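Local coordinates for protein metallo-beta-lactamase (Chryseobacterium indologenes, PDB 3L6N) that hydrolyses the beta-lactam ring of penicillins, cephalosporins and carbapenems with the help of zinc, conferring resistance to these antibiotics, at residues Lys161-Thr166 / Gly206-His211; Tyr29-Met34 / Pro198-Trp203; Tyr96-Thr101 / Glu115-Gly120; Phe130-Leu135 / Asp142-Trp147. All coordinates share one frame; numbering follows the deposited sequence.

Contact 1. Residues Lys161-Thr166 / Gly206-His211; sequences KSNSAT and GGHVEH. With SO4 (sulfate ion), chain E.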
loop_
_atom_site.group_PDB
_atom_site.type_symbol
_atom_site.label_atom_id
_atom_site.label_comp_id
_atom_site.label_asym_id
_atom_site.label_seq_id
_atom_site.Cartn_x
_atom_site.Cartn_y
_atom_site.Cartn_z
ATOM N N LYS A 161 3.436 4.418 -10.675
ATOM C CA LYS A 161 4.662 3.754 -11.103
ATOM C C LYS A 161 5.899 4.504 -10.619
ATOM O O LYS A 161 5.877 5.729 -10.518
ATOM C CB LYS A 161 4.711 3.663 -12.635
ATOM C CG LYS A 161 3.509 2.956 -13.269
ATOM C CD LYS A 161 3.371 1.515 -12.789
ATOM C CE LYS A 161 4.577 0.671 -13.153
ATOM N NZ LYS A 161 4.549 -0.675 -12.508
ATOM N N SER A 162 6.971 3.759 -10.359
ATOM C CA SER A 162 8.260 4.322 -9.955
ATOM C C SER A 162 8.938 5.002 -11.132
ATOM O O SER A 162 8.842 4.524 -12.267
ATOM C CB SER A 162 9.180 3.205 -9.454
ATOM O OG SER A 162 10.500 3.662 -9.203
ATOM N N ASN A 163 9.654 6.084 -10.835
ATOM C CA ASN A 163 10.562 6.720 -11.798
ATOM C C ASN A 163 11.535 5.734 -12.467
ATOM O O ASN A 163 12.064 6.016 -13.553
ATOM C CB ASN A 163 11.318 7.893 -11.137
ATOM C CG ASN A 163 12.245 7.454 -9.993
ATOM O OD1 ASN A 163 12.973 6.459 -10.096
ATOM N ND2 ASN A 163 12.240 8.224 -8.910
ATOM N N SER A 164 11.750 4.587 -11.818
ATOM C CA SER A 164 12.681 3.555 -12.286
ATOM C C SER A 164 12.020 2.429 -13.097
ATOM O O SER A 164 12.712 1.553 -13.622
ATOM C CB SER A 164 13.451 2.960 -11.098
ATOM O OG SER A 164 12.627 2.098 -10.328
ATOM N N ALA A 165 10.690 2.442 -13.183
ATOM C CA ALA A 165 9.959 1.434 -13.967
ATOM C C ALA A 165 10.139 1.677 -15.468
ATOM O O ALA A 165 10.196 2.826 -15.901
ATOM C CB ALA A 165 8.477 1.426 -13.597
ATOM N N THR A 166 10.238 0.605 -16.247
ATOM C CA THR A 166 10.414 0.737 -17.703
ATOM C C THR A 166 9.177 0.310 -18.493
ATOM O O THR A 166 9.123 0.477 -19.715
ATOM C CB THR A 166 11.678 0.009 -18.215
ATOM O OG1 THR A 166 11.618 -1.375 -17.862
ATOM C CG2 THR A 166 12.945 0.639 -17.618
ATOM N N GLY A 206 11.698 10.974 -6.465
ATOM C CA GLY A 206 10.592 11.780 -6.974
ATOM C C GLY A 206 10.293 11.527 -8.446
ATOM O O GLY A 206 10.812 10.585 -9.048
ATOM N N GLY A 207 9.457 12.386 -9.019
ATOM C CA GLY A 207 9.075 12.283 -10.427
ATOM C C GLY A 207 8.278 11.038 -10.789
ATOM O O GLY A 207 8.189 10.680 -11.962
ATOM N N HIS A 208 7.711 10.369 -9.787
ATOM C CA HIS A 208 6.942 9.139 -10.028
ATOM C C HIS A 208 5.658 9.385 -10.815
ATOM O O HIS A 208 5.347 8.644 -11.745
ATOM C CB HIS A 208 6.578 8.449 -8.712
ATOM C CG HIS A 208 7.752 8.111 -7.852
ATOM N ND1 HIS A 208 8.832 7.388 -8.310
ATOM C CD2 HIS A 208 7.998 8.372 -6.548
ATOM C CE1 HIS A 208 9.700 7.226 -7.324
ATOM N NE2 HIS A 208 9.217 7.816 -6.244
ATOM N N VAL A 209 4.911 10.410 -10.416
ATOM C CA VAL A 209 3.661 10.780 -11.085
ATOM C C VAL A 209 3.898 11.097 -12.575
ATOM O O VAL A 209 3.199 10.575 -13.448
ATOM C CB VAL A 209 2.977 11.965 -10.363
ATOM C CG1 VAL A 209 1.819 12.533 -11.181
ATOM C CG2 VAL A 209 2.507 11.547 -8.984
ATOM N N GLU A 210 4.898 11.931 -12.860
ATOM C CA GLU A 210 5.186 12.312 -14.240
ATOM C C GLU A 210 5.649 11.121 -15.057
ATOM O O GLU A 210 5.301 10.994 -16.239
ATOM C CB GLU A 210 6.222 13.442 -14.301
ATOM C CG GLU A 210 5.659 14.818 -13.970
ATOM C CD GLU A 210 4.446 15.190 -14.818
ATOM O OE1 GLU A 210 4.495 15.050 -16.068
ATOM O OE2 GLU A 210 3.437 15.623 -14.227
ATOM N N HIS A 211 6.418 10.231 -14.435
ATOM C CA HIS A 211 6.876 9.052 -15.132
ATOM C C HIS A 211 5.748 8.055 -15.406
ATOM O O HIS A 211 5.784 7.336 -16.406
ATOM C CB HIS A 211 8.035 8.367 -14.418
ATOM C CG HIS A 211 8.770 7.412 -15.298
ATOM N ND1 HIS A 211 8.843 6.061 -15.046
ATOM C CD2 HIS A 211 9.423 7.613 -16.467
ATOM C CE1 HIS A 211 9.531 5.473 -16.007
ATOM N NE2 HIS A 211 9.897 6.393 -16.880
HETATM S S SO4 E . 6.209 12.051 -7.394
HETATM O O1 SO4 E . 5.144 11.066 -7.244
HETATM O O2 SO4 E . 5.974 13.188 -6.505
HETATM O O3 SO4 E . 7.473 11.424 -7.044
HETATM O O4 SO4 E . 6.214 12.504 -8.779
#

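Contact 2. Residues Tyr29-Met34 / Pro198-Trp203; sequences YSANSM and PGHDEW. With ZN (zinc ion), chain C.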
loop_
_atom_site.group_PDB
_atom_site.type_symbol
_atom_site.label_atom_id
_atom_site.label_comp_id
_atom_site.label_asym_id
_atom_site.label_seq_id
_atom_site.Cartn_x
_atom_site.Cartn_y
_atom_site.Cartn_z
ATOM N N TYR A 29 11.448 -9.231 -7.485
ATOM C CA TYR A 29 10.781 -7.934 -7.571
ATOM C C TYR A 29 10.571 -7.374 -6.168
ATOM O O TYR A 29 10.544 -8.125 -5.198
ATOM C CB TYR A 29 9.437 -8.081 -8.280
ATOM C CG TYR A 29 9.568 -8.484 -9.734
ATOM C CD1 TYR A 29 9.784 -7.524 -10.726
ATOM C CD2 TYR A 29 9.500 -9.827 -10.111
ATOM C CE1 TYR A 29 9.915 -7.887 -12.061
ATOM C CE2 TYR A 29 9.627 -10.200 -11.446
ATOM C CZ TYR A 29 9.832 -9.226 -12.412
ATOM O OH TYR A 29 9.967 -9.586 -13.733
ATOM N N SER A 30 10.426 -6.056 -6.092
ATOM C CA SER A 30 10.230 -5.367 -4.831
ATOM C C SER A 30 8.831 -4.770 -4.811
ATOM O O SER A 30 8.272 -4.408 -5.856
ATOM C CB SER A 30 11.278 -4.261 -4.688
ATOM O OG SER A 30 11.417 -3.849 -3.348
ATOM N N ALA A 31 8.258 -4.691 -3.616
ATOM C CA ALA A 31 7.011 -3.960 -3.410
ATOM C C ALA A 31 7.213 -3.060 -2.213
ATOM O O ALA A 31 7.773 -3.485 -1.205
ATOM C CB ALA A 31 5.850 -4.922 -3.143
ATOM N N ASN A 32 6.747 -1.820 -2.328
ATOM C CA ASN A 32 6.810 -0.868 -1.222
ATOM C C ASN A 32 5.485 -0.798 -0.498
ATOM O O ASN A 32 4.443 -0.587 -1.111
ATOM C CB ASN A 32 7.170 0.515 -1.754
ATOM C CG ASN A 32 8.422 0.499 -2.574
ATOM O OD1 ASN A 32 9.460 0.004 -2.132
ATOM N ND2 ASN A 32 8.332 1.009 -3.800
ATOM N N SER A 33 5.538 -1.028 0.808
ATOM C CA SER A 33 4.366 -0.919 1.673
ATOM C C SER A 33 4.705 0.086 2.761
ATOM O O SER A 33 5.798 0.666 2.765
ATOM C CB SER A 33 4.006 -2.296 2.249
ATOM O OG SER A 33 3.542 -3.153 1.203
ATOM N N MET A 34 3.764 0.334 3.669
ATOM C CA MET A 34 4.031 1.278 4.753
ATOM C C MET A 34 3.509 0.733 6.065
ATOM O O MET A 34 2.630 -0.127 6.088
ATOM C CB MET A 34 3.375 2.639 4.460
ATOM C CG MET A 34 3.852 3.243 3.165
ATOM S SD MET A 34 3.420 4.980 2.973
ATOM C CE MET A 34 4.682 5.779 3.979
ATOM N N PRO A 198 5.508 4.984 -4.643
ATOM C CA PRO A 198 5.011 4.059 -5.664
ATOM C C PRO A 198 4.949 2.626 -5.137
ATOM O O PRO A 198 5.721 2.252 -4.246
ATOM C CB PRO A 198 6.057 4.172 -6.776
ATOM C CG PRO A 198 7.349 4.450 -6.047
ATOM C CD PRO A 198 6.954 5.245 -4.796
ATOM N N GLY A 199 4.034 1.832 -5.687
ATOM C CA GLY A 199 3.825 0.465 -5.200
ATOM C C GLY A 199 5.005 -0.476 -5.357
ATOM O O GLY A 199 5.223 -1.343 -4.512
ATOM N N HIS A 200 5.765 -0.300 -6.438
ATOM C CA HIS A 200 6.874 -1.191 -6.764
ATOM C C HIS A 200 8.129 -0.413 -7.127
ATOM O O HIS A 200 8.049 0.750 -7.518
ATOM C CB HIS A 200 6.492 -2.086 -7.945
ATOM C CG HIS A 200 5.331 -2.990 -7.675
ATOM N ND1 HIS A 200 5.477 -4.224 -7.077
ATOM C CD2 HIS A 200 4.008 -2.845 -7.923
ATOM C CE1 HIS A 200 4.294 -4.800 -6.971
ATOM N NE2 HIS A 200 3.385 -3.983 -7.472
ATOM N N ASP A 201 9.280 -1.072 -6.993
ATOM C CA ASP A 201 10.576 -0.537 -7.445
ATOM C C ASP A 201 11.056 0.626 -6.573
ATOM O O ASP A 201 10.703 0.699 -5.389
ATOM C CB ASP A 201 10.524 -0.201 -8.955
ATOM C CG ASP A 201 9.795 -1.280 -9.778
ATOM O OD1 ASP A 201 10.228 -2.457 -9.755
ATOM O OD2 ASP A 201 8.779 -0.961 -10.448
ATOM N N GLU A 202 11.874 1.514 -7.133
ATOM C CA GLU A 202 12.460 2.618 -6.371
ATOM C C GLU A 202 11.430 3.640 -5.890
ATOM O O GLU A 202 10.670 4.180 -6.695
ATOM C CB GLU A 202 13.523 3.330 -7.219
ATOM C CG GLU A 202 14.919 2.768 -7.066
ATOM C CD GLU A 202 15.571 3.188 -5.751
ATOM O OE1 GLU A 202 16.540 2.530 -5.339
ATOM O OE2 GLU A 202 15.107 4.167 -5.123
ATOM N N TRP A 203 11.408 3.913 -4.582
ATOM C CA TRP A 203 10.535 4.956 -4.040
ATOM C C TRP A 203 11.228 6.309 -3.905
ATOM O O TRP A 203 10.565 7.341 -3.827
ATOM C CB TRP A 203 9.908 4.536 -2.699
ATOM C CG TRP A 203 10.896 4.337 -1.578
ATOM C CD1 TRP A 203 11.469 3.159 -1.188
ATOM C CD2 TRP A 203 11.415 5.344 -0.697
ATOM N NE1 TRP A 203 12.321 3.371 -0.123
ATOM C CE2 TRP A 203 12.308 4.702 0.194
ATOM C CE3 TRP A 203 11.220 6.725 -0.577
ATOM C CZ2 TRP A 203 12.995 5.396 1.198
ATOM C CZ3 TRP A 203 11.912 7.416 0.409
ATOM C CH2 TRP A 203 12.783 6.750 1.290
HETATM ZN ZN ZN C . 1.383 -3.944 -6.762
HETATM O O HOH W 1 11.555 -4.432 -8.215
HETATM O O HOH W 2 -0.132 -5.205 -7.430
#

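Contact 3. Residues Tyr96-Thr101 / Glu115-Gly120; sequences YATAKT and EIIKTG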
loop_
_atom_site.group_PDB
_atom_site.type_symbol
_atom_site.label_atom_id
_atom_site.label_comp_id
_atom_site.label_asym_id
_atom_site.label_seq_id
_atom_site.Cartn_x
_atom_site.Cartn_y
_atom_site.Cartn_z
ATOM N N TYR A 96 -8.901 -4.049 7.037
ATOM C CA TYR A 96 -9.682 -2.995 6.396
ATOM C C TYR A 96 -9.507 -3.037 4.893
ATOM O O TYR A 96 -8.372 -3.044 4.383
ATOM C CB TYR A 96 -9.239 -1.617 6.898
ATOM C CG TYR A 96 -9.556 -1.325 8.351
ATOM C CD1 TYR A 96 -8.760 -1.835 9.370
ATOM C CD2 TYR A 96 -10.628 -0.501 8.690
ATOM C CE1 TYR A 96 -9.036 -1.566 10.700
ATOM C CE2 TYR A 96 -10.911 -0.222 10.027
ATOM C CZ TYR A 96 -10.109 -0.760 11.015
ATOM O OH TYR A 96 -10.372 -0.495 12.339
ATOM N N ALA A 97 -10.630 -3.049 4.179
ATOM C CA ALA A 97 -10.626 -2.982 2.720
ATOM C C ALA A 97 -11.904 -2.307 2.274
ATOM O O ALA A 97 -12.896 -2.292 3.009
ATOM C CB ALA A 97 -10.540 -4.383 2.108
ATOM N N THR A 98 -11.883 -1.735 1.081
ATOM C CA THR A 98 -13.114 -1.196 0.506
ATOM C C THR A 98 -14.065 -2.325 0.108
ATOM O O THR A 98 -13.653 -3.484 -0.044
ATOM C CB THR A 98 -12.850 -0.371 -0.752
ATOM O OG1 THR A 98 -12.289 -1.230 -1.755
ATOM C CG2 THR A 98 -11.913 0.805 -0.473
ATOM N N ALA A 99 -15.342 -1.982 -0.073
ATOM C CA ALA A 99 -16.314 -2.944 -0.592
ATOM C C ALA A 99 -15.857 -3.551 -1.923
ATOM O O ALA A 99 -15.953 -4.764 -2.112
ATOM C CB ALA A 99 -17.685 -2.293 -0.724
ATOM N N LYS A 100 -15.313 -2.720 -2.816
ATOM C CA LYS A 100 -14.840 -3.194 -4.124
ATOM C C LYS A 100 -13.709 -4.208 -3.986
ATOM O O LYS A 100 -13.690 -5.239 -4.658
ATOM C CB LYS A 100 -14.390 -2.016 -4.999
ATOM C CG LYS A 100 -15.521 -1.053 -5.360
ATOM C CD LYS A 100 -16.471 -1.645 -6.402
ATOM C CE LYS A 100 -17.545 -0.632 -6.815
ATOM N NZ LYS A 100 -18.406 -1.132 -7.936
ATOM N N THR A 101 -12.767 -3.906 -3.099
ATOM C CA THR A 101 -11.632 -4.791 -2.878
ATOM C C THR A 101 -12.117 -6.126 -2.321
ATOM O O THR A 101 -11.661 -7.187 -2.748
ATOM C CB THR A 101 -10.601 -4.115 -1.956
ATOM O OG1 THR A 101 -9.962 -3.066 -2.691
ATOM C CG2 THR A 101 -9.525 -5.103 -1.490
ATOM N N GLU A 115 -13.446 -5.132 8.502
ATOM C CA GLU A 115 -13.961 -3.769 8.521
ATOM C C GLU A 115 -13.969 -3.181 7.119
ATOM O O GLU A 115 -13.103 -3.492 6.305
ATOM C CB GLU A 115 -13.129 -2.855 9.439
ATOM C CG GLU A 115 -12.480 -3.522 10.654
ATOM C CD GLU A 115 -13.477 -4.082 11.650
ATOM O OE1 GLU A 115 -13.244 -5.211 12.144
ATOM O OE2 GLU A 115 -14.482 -3.398 11.937
ATOM N N ILE A 116 -14.928 -2.301 6.856
ATOM C CA ILE A 116 -15.099 -1.702 5.535
ATOM C C ILE A 116 -14.616 -0.263 5.514
ATOM O O ILE A 116 -15.089 0.581 6.290
ATOM C CB ILE A 116 -16.592 -1.739 5.083
ATOM C CG1 ILE A 116 -17.172 -3.146 5.247
ATOM C CG2 ILE A 116 -16.760 -1.177 3.659
ATOM C CD1 ILE A 116 -16.408 -4.232 4.544
ATOM N N ILE A 117 -13.681 0.023 4.611
ATOM C CA ILE A 117 -13.120 1.366 4.485
ATOM C C ILE A 117 -14.165 2.370 3.996
ATOM O O ILE A 117 -14.877 2.121 3.018
ATOM C CB ILE A 117 -11.899 1.393 3.529
ATOM C CG1 ILE A 117 -10.746 0.584 4.142
ATOM C CG2 ILE A 117 -11.475 2.843 3.202
ATOM C CD1 ILE A 117 -9.539 0.440 3.217
ATOM N N LYS A 118 -14.252 3.498 4.695
ATOM C CA LYS A 118 -14.999 4.646 4.190
ATOM C C LYS A 118 -14.011 5.609 3.549
ATOM O O LYS A 118 -13.184 6.224 4.229
ATOM C CB LYS A 118 -15.765 5.344 5.317
ATOM C CG LYS A 118 -16.854 4.516 5.947
ATOM C CD LYS A 118 -17.643 5.372 6.919
ATOM C CE LYS A 118 -18.934 4.693 7.312
ATOM N NZ LYS A 118 -19.678 5.533 8.297
ATOM N N THR A 119 -14.067 5.713 2.229
ATOM C CA THR A 119 -13.087 6.519 1.528
ATOM C C THR A 119 -13.327 8.011 1.736
ATOM O O THR A 119 -14.472 8.459 1.859
ATOM C CB THR A 119 -12.997 6.175 0.033
ATOM O OG1 THR A 119 -14.297 6.277 -0.567
ATOM C CG2 THR A 119 -12.449 4.765 -0.153
ATOM N N GLY A 120 -12.240 8.764 1.815
ATOM C CA GLY A 120 -12.322 10.211 1.911
ATOM C C GLY A 120 -12.601 10.724 3.307
ATOM O O GLY A 120 -12.685 11.935 3.504
HETATM O O HOH W 3 -16.105 0.700 0.844
#

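Contact 4. Residues Phe130-Leu135 / Asp142-Trp147; sequences FVVDFL and DNVVVW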
loop_
_atom_site.group_PDB
_atom_site.type_symbol
_atom_site.label_atom_id
_atom_site.label_comp_id
_atom_site.label_asym_id
_atom_site.label_seq_id
_atom_site.Cartn_x
_atom_site.Cartn_y
_atom_site.Cartn_z
ATOM N N PHE A 130 -5.083 9.417 9.130
ATOM C CA PHE A 130 -4.867 9.241 7.687
ATOM C C PHE A 130 -6.204 9.175 6.959
ATOM O O PHE A 130 -7.251 9.053 7.589
ATOM C CB PHE A 130 -4.017 7.984 7.409
ATOM C CG PHE A 130 -4.526 6.747 8.094
ATOM C CD1 PHE A 130 -5.373 5.866 7.425
ATOM C CD2 PHE A 130 -4.168 6.463 9.418
ATOM C CE1 PHE A 130 -5.852 4.717 8.060
ATOM C CE2 PHE A 130 -4.637 5.324 10.059
ATOM C CZ PHE A 130 -5.490 4.447 9.382
ATOM N N VAL A 131 -6.155 9.284 5.634
ATOM C CA VAL A 131 -7.357 9.222 4.802
ATOM C C VAL A 131 -7.092 8.240 3.666
ATOM O O VAL A 131 -6.092 8.358 2.978
ATOM C CB VAL A 131 -7.715 10.605 4.211
ATOM C CG1 VAL A 131 -8.959 10.510 3.296
ATOM C CG2 VAL A 131 -7.951 11.636 5.321
ATOM N N VAL A 132 -7.997 7.288 3.472
ATOM C CA VAL A 132 -7.921 6.395 2.317
ATOM C C VAL A 132 -8.822 6.986 1.238
ATOM O O VAL A 132 -10.012 7.197 1.482
ATOM C CB VAL A 132 -8.366 4.963 2.665
ATOM C CG1 VAL A 132 -8.236 4.060 1.435
ATOM C CG2 VAL A 132 -7.567 4.417 3.842
ATOM N N ASP A 133 -8.250 7.272 0.073
ATOM C CA ASP A 133 -8.977 7.950 -1.009
ATOM C C ASP A 133 -9.108 7.074 -2.250
ATOM O O ASP A 133 -8.146 6.421 -2.667
ATOM C CB ASP A 133 -8.254 9.235 -1.410
ATOM C CG ASP A 133 -8.716 10.455 -0.623
ATOM O OD1 ASP A 133 -7.838 11.262 -0.228
ATOM O OD2 ASP A 133 -9.939 10.627 -0.425
ATOM N N PHE A 134 -10.298 7.071 -2.846
ATOM C CA PHE A 134 -10.477 6.483 -4.161
ATOM C C PHE A 134 -10.554 7.611 -5.188
ATOM O O PHE A 134 -11.492 8.420 -5.167
ATOM C CB PHE A 134 -11.733 5.612 -4.220
ATOM C CG PHE A 134 -11.953 4.994 -5.562
ATOM C CD1 PHE A 134 -11.158 3.935 -5.976
ATOM C CD2 PHE A 134 -12.923 5.491 -6.426
ATOM C CE1 PHE A 134 -11.335 3.363 -7.230
ATOM C CE2 PHE A 134 -13.110 4.930 -7.678
ATOM C CZ PHE A 134 -12.315 3.861 -8.079
ATOM N N LEU A 135 -9.565 7.669 -6.071
ATOM C CA LEU A 135 -9.461 8.772 -7.040
ATOM C C LEU A 135 -9.940 8.353 -8.425
ATOM O O LEU A 135 -9.999 9.174 -9.354
ATOM C CB LEU A 135 -8.023 9.292 -7.120
ATOM C CG LEU A 135 -7.402 9.832 -5.826
ATOM C CD1 LEU A 135 -5.887 9.953 -5.979
ATOM C CD2 LEU A 135 -8.031 11.168 -5.423
ATOM N N ASP A 142 -10.094 -1.100 -8.242
ATOM C CA ASP A 142 -10.294 -0.877 -6.807
ATOM C C ASP A 142 -9.146 -0.136 -6.119
ATOM O O ASP A 142 -9.185 0.087 -4.905
ATOM C CB ASP A 142 -10.565 -2.210 -6.078
ATOM C CG ASP A 142 -9.361 -3.162 -6.102
ATOM O OD1 ASP A 142 -8.639 -3.202 -7.117
ATOM O OD2 ASP A 142 -9.152 -3.893 -5.102
ATOM N N ASN A 143 -8.111 0.220 -6.867
ATOM C CA ASN A 143 -6.948 0.834 -6.214
ATOM C C ASN A 143 -7.282 2.122 -5.470
ATOM O O ASN A 143 -8.021 2.972 -5.976
ATOM C CB ASN A 143 -5.729 0.995 -7.149
ATOM C CG ASN A 143 -6.027 1.728 -8.466
ATOM O OD1 ASN A 143 -5.279 1.555 -9.423
ATOM N ND2 ASN A 143 -7.063 2.566 -8.507
ATOM N N VAL A 144 -6.746 2.235 -4.259
ATOM C CA VAL A 144 -6.915 3.428 -3.435
ATOM C C VAL A 144 -5.540 3.933 -3.009
ATOM O O VAL A 144 -4.558 3.195 -3.074
ATOM C CB VAL A 144 -7.797 3.167 -2.191
ATOM C CG1 VAL A 144 -9.241 2.901 -2.609
ATOM C CG2 VAL A 144 -7.247 1.995 -1.346
ATOM N N VAL A 145 -5.489 5.192 -2.583
ATOM C CA VAL A 145 -4.267 5.811 -2.070
ATOM C C VAL A 145 -4.480 6.151 -0.593
ATOM O O VAL A 145 -5.619 6.211 -0.126
ATOM C CB VAL A 145 -3.894 7.094 -2.866
ATOM C CG1 VAL A 145 -3.651 6.777 -4.354
ATOM C CG2 VAL A 145 -4.975 8.204 -2.699
ATOM N N VAL A 146 -3.390 6.372 0.140
ATOM C CA VAL A 146 -3.486 6.735 1.547
ATOM C C VAL A 146 -2.724 8.023 1.802
ATOM O O VAL A 146 -1.521 8.120 1.534
ATOM C CB VAL A 146 -2.972 5.617 2.500
ATOM C CG1 VAL A 146 -3.318 5.967 3.945
ATOM C CG2 VAL A 146 -3.598 4.262 2.130
ATOM N N TRP A 147 -3.448 9.026 2.301
ATOM C CA TRP A 147 -2.859 10.334 2.593
ATOM C C TRP A 147 -2.591 10.470 4.083
ATOM O O TRP A 147 -3.459 10.170 4.903
ATOM C CB TRP A 147 -3.825 11.434 2.126
ATOM C CG TRP A 147 -3.439 12.850 2.517
ATOM C CD1 TRP A 147 -4.181 13.723 3.259
ATOM C CD2 TRP A 147 -2.235 13.544 2.161
ATOM N NE1 TRP A 147 -3.510 14.919 3.396
ATOM C CE2 TRP A 147 -2.317 14.838 2.730
ATOM C CE3 TRP A 147 -1.102 13.205 1.413
ATOM C CZ2 TRP A 147 -1.299 15.787 2.582
ATOM C CZ3 TRP A 147 -0.087 14.151 1.263
ATOM C CH2 TRP A 147 -0.198 15.427 1.845
HETATM O O HOH W 4 -7.888 5.579 -6.880
#

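Contact 1. Residues Lys161-Thr166 / Gly206-His211
Asn163 meets His208 with its backbone and Gly206 with its side chain. The Asn163 N-H points at His208 ND1 over 3.0 Å and lies in the plane of the imidazole, at the ring edge. A chi1 of 64° sets the Asn163 CG between its own N and carbonyl carbon, and from there ND2 donates to Gly206 O at 2.8 Å, in the carbonyl plane and almost straight. Asn163 ND2 is shared with Lys204 O. The second histidine comes in differently: His211 ND1 gives its hydrogen to Ser162 O at 3.2 Å, a more bent bond tilted out of the ring plane, while Asn163 O sits over one ring face. Ser162 O also takes the Ala165 N-H from the opposite face of its plane, closing the type I turn from Ser162 to Ala165.

The next shell fixes these groups. Ser162 OG accepts from Ser164 N at 3.0 Å, making an ST turn, and is also hydrogen-bonded to Glu202 O. With ND1 of His208 acting as acceptor, its NE2 turns to Trp203 O, and the ring's rotation is set from both sides. Gly207 occupies the N-cap position of the helix that starts at His208. Just ahead of that helix a sulfate, probably from the crystallisation liquor, is held by His208 N to O3 at 2.9 Å and by Val209 N to O4 at 3.0 Å. This is the anion site of a helix N-terminus, and the turn docked beside it begins next to Lys161, the residue that probably binds the beta-lactam.

Contact 2. Residues Tyr29-Met34 / Pro198-Trp203
His200 stands with its imidazole edge toward the strand, ND1 donating to Ser30 O at 3.1 Å close to the ring plane. The other nitrogen, NE2, binds zinc at 2.1 Å, so a backbone carbonyl at one nitrogen and the metal at the other fix how the ring is turned. Asp80, Cys158 and a water complete the sphere of this ion, making Ser30 a second-shell residue.

Asn32 reaches in the other sense, from strand into loop. Its chi1 of -54° sets CG beside the backbone N, and from there ND2 spends both hydrogens in the plane of the amide: one on Pro198 O and one on Asp201 O, each at 2.9 Å. The two carbonyls flank the bend round Gly199 and His200, so one amide nitrogen ties the two ends of this bend together. Asn32 OD1 is hydrogen-bonded to Lys19 NZ, and the Trp203 indole crosses the amide at about a right angle. The backbone adds Asn32 N to Gly199 O at 2.7 Å, the donor lying above the carbonyl plane. A water links Ser30 N to Asp201 OD1, whereas Asp201 N is buried without a partner.

Strand 27-38 runs between strands 15-24 and 41-45 of the larger sheet. The loop leaves strand 195-198 at the edge of the smaller one and leads to helix 208-217, while Trp203 packs back on Leu195 and Ile197.

Contact 3. Residues Tyr96-Thr101 / Glu115-Gly120
Tyr96 and Glu115 both have CG beside the backbone N, at chi1 of -68° and -31°, the latter twisted away from a staggered value. These torsions lay CB and CG of the glutamate over the phenol, and a bend at chi2 (-64°) directs its carboxylate away from the ring. CG of Glu115 lies over the ring face, 3.8 Å from the Tyr96 ring centroid, in a CH-pi contact, and Glu115 CB is 3.5 Å from Tyr96 CE2.

Ile117 extends its chain along the backbone of Ala97, where CD1 lies 3.6 Å from Ala97 CA, while its CG1 touches Tyr96 CB. Thr98 splits its branches between two tasks: CG2 packs against Ile117 CB and Thr119 CG2, and OG1 accepts from Thr101 N at 3.0 Å, an N-cap bond on the helix that follows.

The parallel pairing is carried by Ala97 N to Glu115 O (3.3 Å) and Ile117 N to Ala97 O (2.9 Å), and a water joins Ala99 N to Ile117 O. Together these elements form a beta-alpha-beta crossover: strand 94-97, helix 99-107 and strand 115-116, the last being an outermost strand of the larger sheet. Tyr96 stacks on Phe73 of strand 69-73, and Ile117 touches the same phenylalanine.

Contact 4. Residues Phe130-Leu135 / Asp142-Trp147
Val144 packs against three consecutive residues of the facing segment, Val132 to Phe134. Its CB starts close to Asp133 O, at 3.3 Å. With chi1 of -68° the two methyls part from there: CG2 goes to Val132 CG1 at 3.6 Å, apolar against apolar, and CG1 goes to the edge of the Phe134 ring, 4.0 Å from CD1. Phe134 and Val144 cross at about a right angle, and the same CD1 of Phe134 lies 3.3 Å from Asn143 O, which a water ties to Leu135 N.

Next to Val144 along the sequence the strands pair as an antiparallel beta hairpin, strands 128-133 and 145-148 of the smaller sheet in the metallo-beta-lactamase fold. Two hydrogen-bonded pairs hold it. In one, Asp133 N reaches Val145 O at 2.8 Å and Val145 N returns to Asp133 O; in the other, Val131 and Trp147 exchange a like pair of bonds, both in the carbonyl planes. Between them lies the non-hydrogen-bonded pair Val132 and Val146, where Val132 CA leans on Val145 O at 3.4 Å.

Val132 and Val146 share one face, and Phe130 lies beside Val146, CD1 to CG1 4.0 Å, its ring edge-to-face with Phe45 and Phe73. On the face of Val131, Asp133, Val145 and Trp147, Val145 CG2 meets Asp133 CB and Leu135 CD1, the leucine crossing Val145 at about a right angle. Asp133 OD1 is hydrogen-bonded to Tyr190 OH. The connection that closes the hairpin includes the zinc ligand His139, next to Asn143, while Asp142 touches His76 of the same zinc site; Asp142 OD1 and Asn143 OD1 are hydrogen-bonded to Thr140 OG1 and N.

Contact 4 is the buried member of the set; the other three are partly open to solvent. Contacts 3 and 4 rest on regular backbone pairing with mostly apolar side-chain packing on the faces, joined in contact 3 by a CH-pi contact; the pairing is parallel in the larger sheet and antiparallel in the smaller, and they touch through Thr101 OG1 to Asp142 OD2 and Gly120 N to Val132 O. Contacts 1 and 2 depend instead on side-chain amides and imidazoles bonded to backbone groups, and they share the loop between strand 195-198 and helix 208-217. Contact 2 alone holds a zinc ligand, and like contact 3 it involves the larger sheet. Contacts 1 and 3 lie on opposite sides of the chain's centre.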